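Long-range contacts in C2 domain protein (Scophthalmus maximus, PDB 3W56), which belongs to the C2 domain family, binds calcium ions through loops at one end and, as in related domains, probably attaches to phospholipid membranes: residues G40-Y45 / V88-T93; N28-G33 / T122-Y127; A53-T58 / F73-A78; D82-E87 / R104-G109. All coordinates share one frame; numbering follows the deposited sequence.

The four contacts sample a C2 beta-sandwich at different depths. Contacts 1 and 4 share strand 83-90 and lie on opposite sides of the centre of the chain: contact 1 is a largely buried pairing that runs out into the calcium-binding loops and is rich in carboxylates, whereas contact 4 is the far end of a hairpin, away from those sites. Contact 2 belongs to the other sheet, with aliphatic side chains inward and arginine and histidine outward. In contact 3 edge strands of the two sheets meet through side chains, without hydrogen bonds. Leu29 of contact 2 packs on Phe73 and Thr58 of contact 3, and Val88 of contact 1 packs on Leu123 of contact 2, so contacts 1, 2 and 3 join inside the sandwich.

Contact 1 (G40-Y45 / V88-T93); sequences GITDGY and VHDEDT
The Tyr45 ring carries the CB of His89 over one face, 3.4 Å from CE2 of the tyrosine, while the imidazole itself, its plane 21° from that of the phenol, is slid so far aside that the two rings barely overlap. Glu91 CB comes in obliquely at the same CE2. The polar ends of both rings look elsewhere for partners, Tyr45 OH to Asp96 and His89 NE2 to Glu87. In the backbone, Tyr45 and His89 form an antiparallel hydrogen-bonded pair, with His89 N to Tyr45 O at 2.8 Å and Tyr45 N to His89 O at 3.0 Å. Next to it Gly44 faces Asp90 in a non-hydrogen-bonded pair, and Asp90 turns its side chain to the sheet face opposite the rings. With CG anti to the backbone N (chi1 -177°), the Asp90 carboxylate reaches the loop before strand 44-50, where OD1 accepts a hydrogen bond from the backbone N of Asp43 at 3.0 Å, well above the carboxylate plane. A nearly straight bond, Glu91 N to Asp43 O at 2.9 Å, ties the loops together. Ile41, Asp43, Asp90, Glu91 and Asp92 are all calcium ligands of this C2 domain, although no metal occupies the site here. Asp43 OD2 stands 4.3 Å from Asp90 OD1, and Asn63 N holds the other oxygen of Asp43. Backbone amides thus probably offset part of a dense negative charge that calcium would neutralise.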
# COMPACT_ATOMS: atom_id res chain seq x y z
N GLY A 40 1.25 18.10 -12.22
CA GLY A 40 2.46 17.80 -12.98
C GLY A 40 2.76 16.30 -13.11
O GLY A 40 2.28 15.64 -14.04
N ILE A 41 3.57 15.78 -12.19
CA ILE A 41 3.74 14.33 -12.05
C ILE A 41 3.36 13.89 -10.61
O ILE A 41 3.57 14.62 -9.66
CB ILE A 41 5.17 13.86 -12.44
CG1 ILE A 41 5.58 14.49 -13.79
CG2 ILE A 41 5.22 12.34 -12.50
CD1 ILE A 41 6.99 14.13 -14.29
N THR A 42 2.78 12.69 -10.48
CA THR A 42 2.27 12.23 -9.19
C THR A 42 3.30 12.30 -8.01
O THR A 42 4.45 11.94 -8.17
CB THR A 42 1.64 10.81 -9.31
OG1 THR A 42 0.42 10.86 -10.06
CG2 THR A 42 1.30 10.28 -7.92
N ASP A 43 2.90 12.80 -6.83
CA ASP A 43 3.73 12.73 -5.62
C ASP A 43 3.19 11.64 -4.69
O ASP A 43 2.48 11.94 -3.72
CB ASP A 43 3.80 14.08 -4.88
CG ASP A 43 4.37 15.17 -5.74
OD1 ASP A 43 5.55 15.04 -6.15
OD2 ASP A 43 3.64 16.15 -6.03
N GLY A 44 3.51 10.38 -5.01
CA GLY A 44 2.79 9.27 -4.42
C GLY A 44 3.23 8.87 -3.04
O GLY A 44 4.39 8.99 -2.62
N TYR A 45 2.28 8.33 -2.31
CA TYR A 45 2.51 7.65 -1.09
C TYR A 45 1.41 6.64 -0.88
O TYR A 45 0.33 6.70 -1.52
CB TYR A 45 2.68 8.63 0.15
CG TYR A 45 1.41 9.36 0.59
CD1 TYR A 45 0.73 8.95 1.72
CD2 TYR A 45 0.94 10.44 -0.11
CE1 TYR A 45 -0.46 9.59 2.14
CE2 TYR A 45 -0.19 11.12 0.30
CZ TYR A 45 -0.88 10.68 1.42
OH TYR A 45 -2.02 11.33 1.88
N VAL A 88 -3.43 4.34 -2.26
CA VAL A 88 -2.41 5.13 -2.93
C VAL A 88 -2.92 6.57 -3.06
O VAL A 88 -4.00 6.81 -3.63
CB VAL A 88 -2.04 4.54 -4.29
CG1 VAL A 88 -1.09 5.48 -5.01
CG2 VAL A 88 -1.44 3.12 -4.09
N HIS A 89 -2.15 7.52 -2.55
CA HIS A 89 -2.53 8.95 -2.63
C HIS A 89 -1.51 9.79 -3.33
O HIS A 89 -0.32 9.45 -3.41
CB HIS A 89 -2.72 9.56 -1.25
CG HIS A 89 -3.82 8.94 -0.47
ND1 HIS A 89 -5.04 9.57 -0.26
CD2 HIS A 89 -3.89 7.76 0.17
CE1 HIS A 89 -5.80 8.79 0.48
NE2 HIS A 89 -5.13 7.68 0.76
N ASP A 90 -1.97 10.91 -3.83
CA ASP A 90 -1.12 11.89 -4.48
C ASP A 90 -1.09 13.08 -3.59
O ASP A 90 -2.15 13.67 -3.30
CB ASP A 90 -1.76 12.19 -5.82
CG ASP A 90 -0.95 13.15 -6.66
OD1 ASP A 90 0.10 13.69 -6.18
OD2 ASP A 90 -1.38 13.35 -7.83
N GLU A 91 0.08 13.41 -3.05
CA GLU A 91 0.12 14.48 -2.05
C GLU A 91 0.08 15.85 -2.69
O GLU A 91 0.78 16.12 -3.67
CB GLU A 91 1.37 14.38 -1.17
CG GLU A 91 1.51 15.55 -0.21
CD GLU A 91 2.88 15.62 0.42
OE1 GLU A 91 2.98 15.34 1.65
OE2 GLU A 91 3.86 15.95 -0.31
N ASP A 92 -0.72 16.75 -2.11
CA ASP A 92 -0.68 18.12 -2.55
C ASP A 92 -0.81 19.03 -1.35
O ASP A 92 -1.08 18.56 -0.27
CB ASP A 92 -1.75 18.40 -3.59
CG ASP A 92 -1.38 19.54 -4.50
OD1 ASP A 92 -0.31 20.17 -4.24
OD2 ASP A 92 -2.15 19.81 -5.45
N THR A 93 -0.60 20.33 -1.57
CA THR A 93 -0.49 21.29 -0.48
C THR A 93 -1.67 21.27 0.46
O THR A 93 -1.49 21.23 1.69
CB THR A 93 -0.34 22.72 -1.00
OG1 THR A 93 0.79 22.79 -1.89
CG2 THR A 93 -0.15 23.67 0.22

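Contact 2 (N28-G33 / T122-Y127)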
# COMPACT_ATOMS: atom_id res chain seq x y z
N ASN A 28 7.85 -4.40 -0.31
CA ASN A 28 8.03 -4.35 -1.79
C ASN A 28 6.93 -3.59 -2.50
O ASN A 28 6.52 -3.97 -3.61
CB ASN A 28 8.29 -5.76 -2.42
CG ASN A 28 9.60 -6.39 -1.89
OD1 ASN A 28 10.38 -5.70 -1.15
ND2 ASN A 28 9.78 -7.67 -2.12
N LEU A 29 6.47 -2.48 -1.91
CA LEU A 29 5.57 -1.57 -2.55
C LEU A 29 6.19 -0.83 -3.74
O LEU A 29 7.25 -0.22 -3.67
CB LEU A 29 5.02 -0.57 -1.53
CG LEU A 29 4.33 -1.17 -0.35
CD1 LEU A 29 4.30 0.03 0.70
CD2 LEU A 29 2.98 -1.47 -0.79
N ARG A 30 5.52 -0.91 -4.88
CA ARG A 30 5.99 -0.08 -5.99
C ARG A 30 4.80 0.14 -6.90
O ARG A 30 3.87 -0.69 -6.94
CB ARG A 30 7.11 -0.79 -6.74
CG ARG A 30 6.64 -2.12 -7.27
CD ARG A 30 7.69 -3.10 -7.08
NE ARG A 30 7.34 -4.33 -7.78
CZ ARG A 30 6.85 -5.43 -7.23
NH1 ARG A 30 6.47 -5.57 -5.93
NH2 ARG A 30 6.65 -6.45 -8.06
N VAL A 31 4.82 1.25 -7.62
CA VAL A 31 3.72 1.48 -8.56
C VAL A 31 4.31 1.73 -9.90
O VAL A 31 5.32 2.36 -10.06
CB VAL A 31 2.96 2.75 -8.22
CG1 VAL A 31 1.92 3.07 -9.29
CG2 VAL A 31 2.23 2.60 -6.86
N ARG A 32 3.56 1.27 -10.90
CA ARG A 32 3.97 1.66 -12.20
C ARG A 32 2.78 2.39 -12.78
O ARG A 32 1.64 1.94 -12.62
CB ARG A 32 4.29 0.44 -13.00
CG ARG A 32 3.11 -0.37 -13.30
CD ARG A 32 3.12 -0.55 -14.83
NE ARG A 32 3.95 -1.67 -15.23
CZ ARG A 32 3.74 -2.93 -14.83
NH1 ARG A 32 4.53 -3.91 -15.27
NH2 ARG A 32 2.72 -3.20 -14.00
N GLY A 33 3.07 3.54 -13.37
CA GLY A 33 2.11 4.18 -14.28
C GLY A 33 1.21 5.20 -13.60
O GLY A 33 0.07 5.42 -14.04
N THR A 122 -0.68 0.70 -11.49
CA THR A 122 -0.81 -0.51 -10.69
C THR A 122 0.16 -0.44 -9.52
O THR A 122 1.35 -0.18 -9.72
CB THR A 122 -0.47 -1.78 -11.53
OG1 THR A 122 -1.31 -1.76 -12.70
CG2 THR A 122 -0.75 -3.08 -10.73
N LEU A 123 -0.37 -0.74 -8.35
CA LEU A 123 0.50 -0.85 -7.16
C LEU A 123 0.76 -2.35 -7.03
O LEU A 123 -0.19 -3.20 -6.98
CB LEU A 123 -0.32 -0.43 -5.93
CG LEU A 123 0.35 -0.71 -4.57
CD1 LEU A 123 1.65 0.13 -4.24
CD2 LEU A 123 -0.71 -0.47 -3.42
N HIS A 124 2.04 -2.74 -6.90
CA HIS A 124 2.42 -4.12 -6.65
C HIS A 124 2.97 -4.19 -5.25
O HIS A 124 3.54 -3.22 -4.78
CB HIS A 124 3.54 -4.55 -7.62
CG HIS A 124 3.22 -4.33 -9.07
ND1 HIS A 124 2.38 -5.18 -9.75
CD2 HIS A 124 3.62 -3.39 -9.96
CE1 HIS A 124 2.25 -4.76 -11.00
NE2 HIS A 124 2.99 -3.69 -11.16
N TYR A 125 2.70 -5.28 -4.58
CA TYR A 125 3.14 -5.40 -3.18
C TYR A 125 3.22 -6.85 -2.82
O TYR A 125 2.71 -7.76 -3.51
CB TYR A 125 2.16 -4.66 -2.27
CG TYR A 125 0.75 -5.23 -2.27
CD1 TYR A 125 0.36 -6.12 -1.23
CD2 TYR A 125 -0.18 -4.88 -3.24
CE1 TYR A 125 -0.92 -6.61 -1.16
CE2 TYR A 125 -1.52 -5.39 -3.19
CZ TYR A 125 -1.87 -6.27 -2.13
OH TYR A 125 -3.16 -6.78 -2.01
N MET A 126 3.87 -7.11 -1.70
CA MET A 126 4.00 -8.44 -1.20
C MET A 126 3.56 -8.36 0.25
O MET A 126 3.68 -7.31 0.90
CB MET A 126 5.44 -8.96 -1.26
CG MET A 126 5.79 -9.28 -2.67
SD MET A 126 7.39 -10.07 -2.72
CE MET A 126 7.10 -11.58 -1.78
N TYR A 127 3.06 -9.48 0.72
CA TYR A 127 2.95 -9.57 2.19
C TYR A 127 3.22 -10.95 2.64
O TYR A 127 3.06 -11.93 1.92
CB TYR A 127 1.58 -9.06 2.70
CG TYR A 127 0.47 -10.06 2.51
CD1 TYR A 127 0.20 -11.03 3.49
CD2 TYR A 127 -0.31 -10.05 1.36
CE1 TYR A 127 -0.85 -11.96 3.29
CE2 TYR A 127 -1.34 -10.94 1.16
CZ TYR A 127 -1.60 -11.90 2.13
OH TYR A 127 -2.63 -12.79 1.86
O HOH W 1 4.40 -8.03 -5.86
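Strands 28-32 and 122-127 run antiparallel, their axes 4.6 Å apart at closest approach, with Arg30 opposite His124 and Arg32 opposite Thr122 as hydrogen-bonded pairs and Val31 opposite Leu123 between them. They are the two central strands of one four-stranded sheet of the C2 beta-sandwich. Inward, Leu123 CD1 touches Val31 CG2 at 3.6 Å, the two side chains crossing at about a right angle, and Leu29 CD2 meets Tyr125 CB at the same distance. Leu123 and Tyr125 carry this layer on to Leu86 in the opposing sheet. Outward, one face of the Arg30 guanidinium is covered by His124 CB, 3.4 Å from Arg30 CZ, the guanidinium and imidazole planes being 32° apart. That pose follows from the torsions: CG stands between the backbone N and the carbonyl carbon (chi1 58°), and a bend at chi2 brings the guanidinium against His124 on the neighbouring strand. NH1 completes it with a bond to Asn28 O, at 2.8 Å, that lies in both the guanidinium and the carbonyl plane. Arg32 NH2 comes to the imidazole edge at His124 NE2, its plane nearly upright to the ring, but the angle is too poor for a hydrogen bond, and His124 ND1 is held by Asp114. Farther along, Asn28 ND2 makes a weak hydrogen bond to Met126 SD. One water bridges the strands, accepting from Arg30 NH1 at 3.2 Å and donating to Tyr125 O at 2.9 Å.

Contact 3 (A53-T58 / F73-A78); sequences ANLGET and FSHFKA
Edge strands of the two sheets of the C2 beta-sandwich meet here, 53-57 from one and 73-75 from the other, and side chains rather than backbone bonds bring them together. Phe73 reaches in between the layers and presents its ring edge to the opposing backbone: CZ lies 3.4 Å from Thr58 N, and CD1 lies 3.8 Å from Leu55 O. Thr58 CG2 adds a methyl against CE2 of the same ring, while Leu29 of the adjoining strand packs on it as well. A CB at Gly56 would crowd Phe73 CE1, and the backbone angles there already call for glycine on their own. Farther along, Leu55 CD2 rests 3.4 Å from His75 CB, the two side chains crossing at about a right angle. A chi1 of -174°, which turns CG away from the backbone N, carries the His75 imidazole out to Ala53, whose CB makes an off-centre CH-pi contact 4.2 Å from the ring centroid. Replacing Phe73 by alanine would probably open a gap between the layers and take away the ring edge against which the Thr58 methyl and the 55-58 backbone pack. Lacking hydrogen bonds across it, the contact rests on apolar and ring-edge van der Waals packing, which joins the sheets without fixing a strand register.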
# COMPACT_ATOMS: atom_id res chain seq x y z
N ALA A 53 -6.60 -1.30 12.29
CA ALA A 53 -5.35 -0.68 12.70
C ALA A 53 -4.70 0.09 11.53
O ALA A 53 -4.38 -0.49 10.48
CB ALA A 53 -4.41 -1.73 13.23
N ASN A 54 -4.53 1.39 11.71
CA ASN A 54 -3.79 2.22 10.77
C ASN A 54 -2.29 1.98 10.98
O ASN A 54 -1.65 2.60 11.85
CB ASN A 54 -4.14 3.69 10.98
CG ASN A 54 -3.53 4.61 9.94
OD1 ASN A 54 -2.69 4.21 9.13
ND2 ASN A 54 -3.96 5.87 9.97
N LEU A 55 -1.73 1.08 10.16
CA LEU A 55 -0.32 0.69 10.26
C LEU A 55 0.70 1.80 9.92
O LEU A 55 1.88 1.69 10.29
CB LEU A 55 -0.06 -0.54 9.39
CG LEU A 55 -0.81 -1.78 9.81
CD1 LEU A 55 -0.28 -2.94 9.02
CD2 LEU A 55 -0.65 -2.06 11.33
N GLY A 56 0.23 2.88 9.29
CA GLY A 56 1.12 3.93 8.84
C GLY A 56 1.04 4.27 7.35
O GLY A 56 0.09 3.91 6.64
N GLU A 57 1.99 5.06 6.90
CA GLU A 57 2.03 5.44 5.51
C GLU A 57 3.48 5.51 5.10
O GLU A 57 4.37 5.72 5.95
CB GLU A 57 1.27 6.74 5.19
CG GLU A 57 1.30 7.82 6.21
CD GLU A 57 0.46 9.03 5.77
OE1 GLU A 57 1.07 10.02 5.29
OE2 GLU A 57 -0.81 8.98 5.87
N THR A 58 3.72 5.26 3.80
CA THR A 58 5.02 5.63 3.29
C THR A 58 5.29 7.13 3.26
O THR A 58 4.38 7.95 3.23
CB THR A 58 5.23 5.15 1.84
OG1 THR A 58 4.39 5.87 0.90
CG2 THR A 58 4.93 3.64 1.73
N PHE A 73 5.96 -2.46 6.57
CA PHE A 73 5.00 -2.24 7.63
C PHE A 73 4.76 -3.57 8.29
O PHE A 73 4.50 -4.60 7.63
CB PHE A 73 3.67 -1.66 7.07
CG PHE A 73 3.85 -0.32 6.38
CD1 PHE A 73 3.72 0.87 7.12
CD2 PHE A 73 4.21 -0.24 5.00
CE1 PHE A 73 3.89 2.09 6.56
CE2 PHE A 73 4.36 1.02 4.42
CZ PHE A 73 4.24 2.20 5.19
N SER A 74 4.82 -3.59 9.63
CA SER A 74 4.53 -4.83 10.27
C SER A 74 3.44 -4.55 11.32
O SER A 74 3.33 -3.43 11.91
CB SER A 74 5.81 -5.50 10.86
OG SER A 74 6.47 -6.44 9.95
N HIS A 75 2.60 -5.55 11.46
CA HIS A 75 1.54 -5.53 12.50
C HIS A 75 1.62 -6.85 13.25
O HIS A 75 1.55 -7.98 12.70
CB HIS A 75 0.15 -5.31 11.89
CG HIS A 75 -0.94 -5.14 12.92
ND1 HIS A 75 -0.75 -4.41 14.09
CD2 HIS A 75 -2.22 -5.56 12.94
CE1 HIS A 75 -1.88 -4.42 14.79
NE2 HIS A 75 -2.80 -5.08 14.10
N PHE A 76 1.76 -6.75 14.59
CA PHE A 76 2.03 -8.02 15.29
C PHE A 76 0.79 -8.64 15.96
O PHE A 76 0.93 -9.65 16.64
CB PHE A 76 3.18 -7.86 16.28
CG PHE A 76 4.48 -7.59 15.61
CD1 PHE A 76 5.29 -8.64 15.23
CD2 PHE A 76 4.86 -6.27 15.34
CE1 PHE A 76 6.48 -8.39 14.59
CE2 PHE A 76 6.05 -5.99 14.68
CZ PHE A 76 6.87 -7.07 14.31
N LYS A 77 -0.40 -8.11 15.61
CA LYS A 77 -1.69 -8.54 16.14
C LYS A 77 -2.59 -8.92 14.98
O LYS A 77 -3.83 -8.95 15.05
CB LYS A 77 -2.37 -7.40 16.89
CG LYS A 77 -1.64 -6.97 18.14
CD LYS A 77 -2.67 -6.54 19.16
CE LYS A 77 -3.04 -5.11 19.02
NZ LYS A 77 -4.40 -4.90 19.67
N ALA A 78 -1.96 -9.18 13.87
CA ALA A 78 -2.75 -9.57 12.71
C ALA A 78 -3.38 -10.95 12.90
O ALA A 78 -2.91 -11.81 13.65
CB ALA A 78 -1.89 -9.53 11.47

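Contact 4 (D82-E87 / R104-G109)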
# COMPACT_ATOMS: atom_id res chain seq x y z
N ASP A 82 -8.06 -10.90 8.24
CA ASP A 82 -8.13 -9.50 8.44
C ASP A 82 -8.06 -8.89 7.04
O ASP A 82 -7.47 -9.47 6.08
CB ASP A 82 -6.89 -9.02 9.17
CG ASP A 82 -6.93 -9.26 10.69
OD1 ASP A 82 -8.02 -9.53 11.27
OD2 ASP A 82 -5.85 -9.11 11.31
N ILE A 83 -8.60 -7.69 6.94
CA ILE A 83 -8.64 -6.99 5.68
C ILE A 83 -7.47 -6.03 5.65
O ILE A 83 -7.44 -5.04 6.39
CB ILE A 83 -9.94 -6.24 5.47
CG1 ILE A 83 -11.09 -7.26 5.43
CG2 ILE A 83 -9.88 -5.48 4.14
CD1 ILE A 83 -10.80 -8.41 4.51
N LEU A 84 -6.51 -6.37 4.77
CA LEU A 84 -5.39 -5.49 4.40
C LEU A 84 -5.95 -4.49 3.41
O LEU A 84 -6.51 -4.86 2.38
CB LEU A 84 -4.17 -6.30 3.80
CG LEU A 84 -3.08 -5.45 3.14
CD1 LEU A 84 -2.24 -4.70 4.20
CD2 LEU A 84 -2.17 -6.33 2.27
N ARG A 85 -5.89 -3.22 3.75
CA ARG A 85 -6.32 -2.15 2.88
C ARG A 85 -5.16 -1.17 2.57
O ARG A 85 -4.45 -0.62 3.47
CB ARG A 85 -7.53 -1.42 3.55
CG ARG A 85 -7.90 -0.15 2.90
CD ARG A 85 -8.85 0.62 3.81
NE ARG A 85 -9.29 1.88 3.21
CZ ARG A 85 -10.39 2.00 2.47
NH1 ARG A 85 -11.15 0.94 2.23
NH2 ARG A 85 -10.75 3.20 1.98
N LEU A 86 -5.00 -0.92 1.28
CA LEU A 86 -3.91 -0.11 0.77
C LEU A 86 -4.54 1.03 0.03
O LEU A 86 -5.38 0.86 -0.82
CB LEU A 86 -2.98 -0.92 -0.14
CG LEU A 86 -2.31 -2.12 0.51
CD1 LEU A 86 -1.29 -2.81 -0.45
CD2 LEU A 86 -1.57 -1.79 1.76
N GLU A 87 -4.14 2.23 0.39
CA GLU A 87 -4.58 3.34 -0.40
C GLU A 87 -3.35 4.03 -0.98
O GLU A 87 -2.39 4.33 -0.23
CB GLU A 87 -5.41 4.31 0.43
CG GLU A 87 -6.55 3.66 1.16
CD GLU A 87 -7.21 4.61 2.12
OE1 GLU A 87 -6.79 5.79 2.15
OE2 GLU A 87 -8.12 4.16 2.86
N ARG A 104 -8.03 -6.68 0.63
CA ARG A 104 -7.73 -8.09 0.47
C ARG A 104 -7.74 -8.80 1.83
O ARG A 104 -7.16 -8.32 2.78
CB ARG A 104 -6.34 -8.19 -0.13
CG ARG A 104 -5.78 -9.54 -0.11
CD ARG A 104 -4.56 -9.54 -0.94
NE ARG A 104 -4.75 -9.04 -2.29
CZ ARG A 104 -5.44 -9.69 -3.25
NH1 ARG A 104 -6.01 -10.87 -3.00
NH2 ARG A 104 -5.54 -9.17 -4.48
N GLN A 105 -8.35 -9.98 1.89
CA GLN A 105 -8.26 -10.76 3.12
C GLN A 105 -6.91 -11.44 3.16
O GLN A 105 -6.51 -12.10 2.20
CB GLN A 105 -9.37 -11.80 3.19
CG GLN A 105 -10.58 -11.39 4.04
CD GLN A 105 -11.75 -12.36 3.89
OE1 GLN A 105 -11.80 -13.17 2.94
NE2 GLN A 105 -12.68 -12.29 4.83
N ILE A 106 -6.19 -11.28 4.27
CA ILE A 106 -4.86 -11.86 4.33
C ILE A 106 -4.88 -13.34 4.76
O ILE A 106 -5.70 -13.76 5.59
CB ILE A 106 -3.96 -11.05 5.24
CG1 ILE A 106 -4.61 -11.03 6.64
CG2 ILE A 106 -3.88 -9.64 4.72
CD1 ILE A 106 -3.68 -10.47 7.74
N LYS A 107 -3.99 -14.09 4.14
CA LYS A 107 -3.90 -15.54 4.26
C LYS A 107 -2.50 -15.88 4.70
O LYS A 107 -1.52 -15.20 4.32
CB LYS A 107 -4.20 -16.19 2.92
CG LYS A 107 -5.49 -15.71 2.36
CD LYS A 107 -6.68 -16.25 3.12
CE LYS A 107 -7.89 -15.39 2.72
NZ LYS A 107 -9.17 -16.15 2.64
N VAL A 108 -2.37 -16.92 5.51
CA VAL A 108 -1.03 -17.32 5.96
C VAL A 108 -0.12 -17.53 4.73
O VAL A 108 -0.58 -17.93 3.66
CB VAL A 108 -1.06 -18.62 6.80
CG1 VAL A 108 0.31 -18.95 7.36
CG2 VAL A 108 -2.06 -18.48 7.93
N GLY A 109 1.16 -17.27 4.91
CA GLY A 109 2.13 -17.44 3.85
C GLY A 109 2.61 -16.15 3.20
O GLY A 109 2.35 -15.05 3.68
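Asp82 leads into strand 83-90, the first arm of a beta hairpin in the C2 sandwich whose second arm, 97-105, ends at this contact. Its carbonyl O accepts from Ile106 N at 2.9 Å, almost in line with the C=O bond, and its CB touches Ile106 CD1 at 3.8 Å; OD2 turns elsewhere, to the backbone N of Gln79. Ile83 then faces Gln105 in a non-hydrogen-bonded pair. Leu84 opposite Arg104 makes the antiparallel hydrogen-bonded pair, with Leu84 N to Arg104 O and the return bond from Arg104 N to Leu84 O both at 2.9 Å. On the inner side, Leu84 CB is pressed tightly against Ile106 CG2, at 3.5 Å. The two branches of Ile106 divide between neighbours on the first arm: with CG1 between the backbone N and the carbonyl carbon (chi1 59°), CG1 and CD1 lie against Asp82 while CG2 goes to Leu84. With an alanine here both branches would be gone, and the gap would probably leave Leu84 and Tyr127, which also packs on Ile106, less firmly held. Arg104 directs its NE across the sandwich to the hydroxyl of Tyr125 in the other sheet. Beyond the pairing, Arg85 makes a salt bridge along its own strand, gripping one oxygen of Glu87 side-on with two nitrogens, NE to OE2 at 2.6 Å and NH2 to the same OE2 at 2.9 Å.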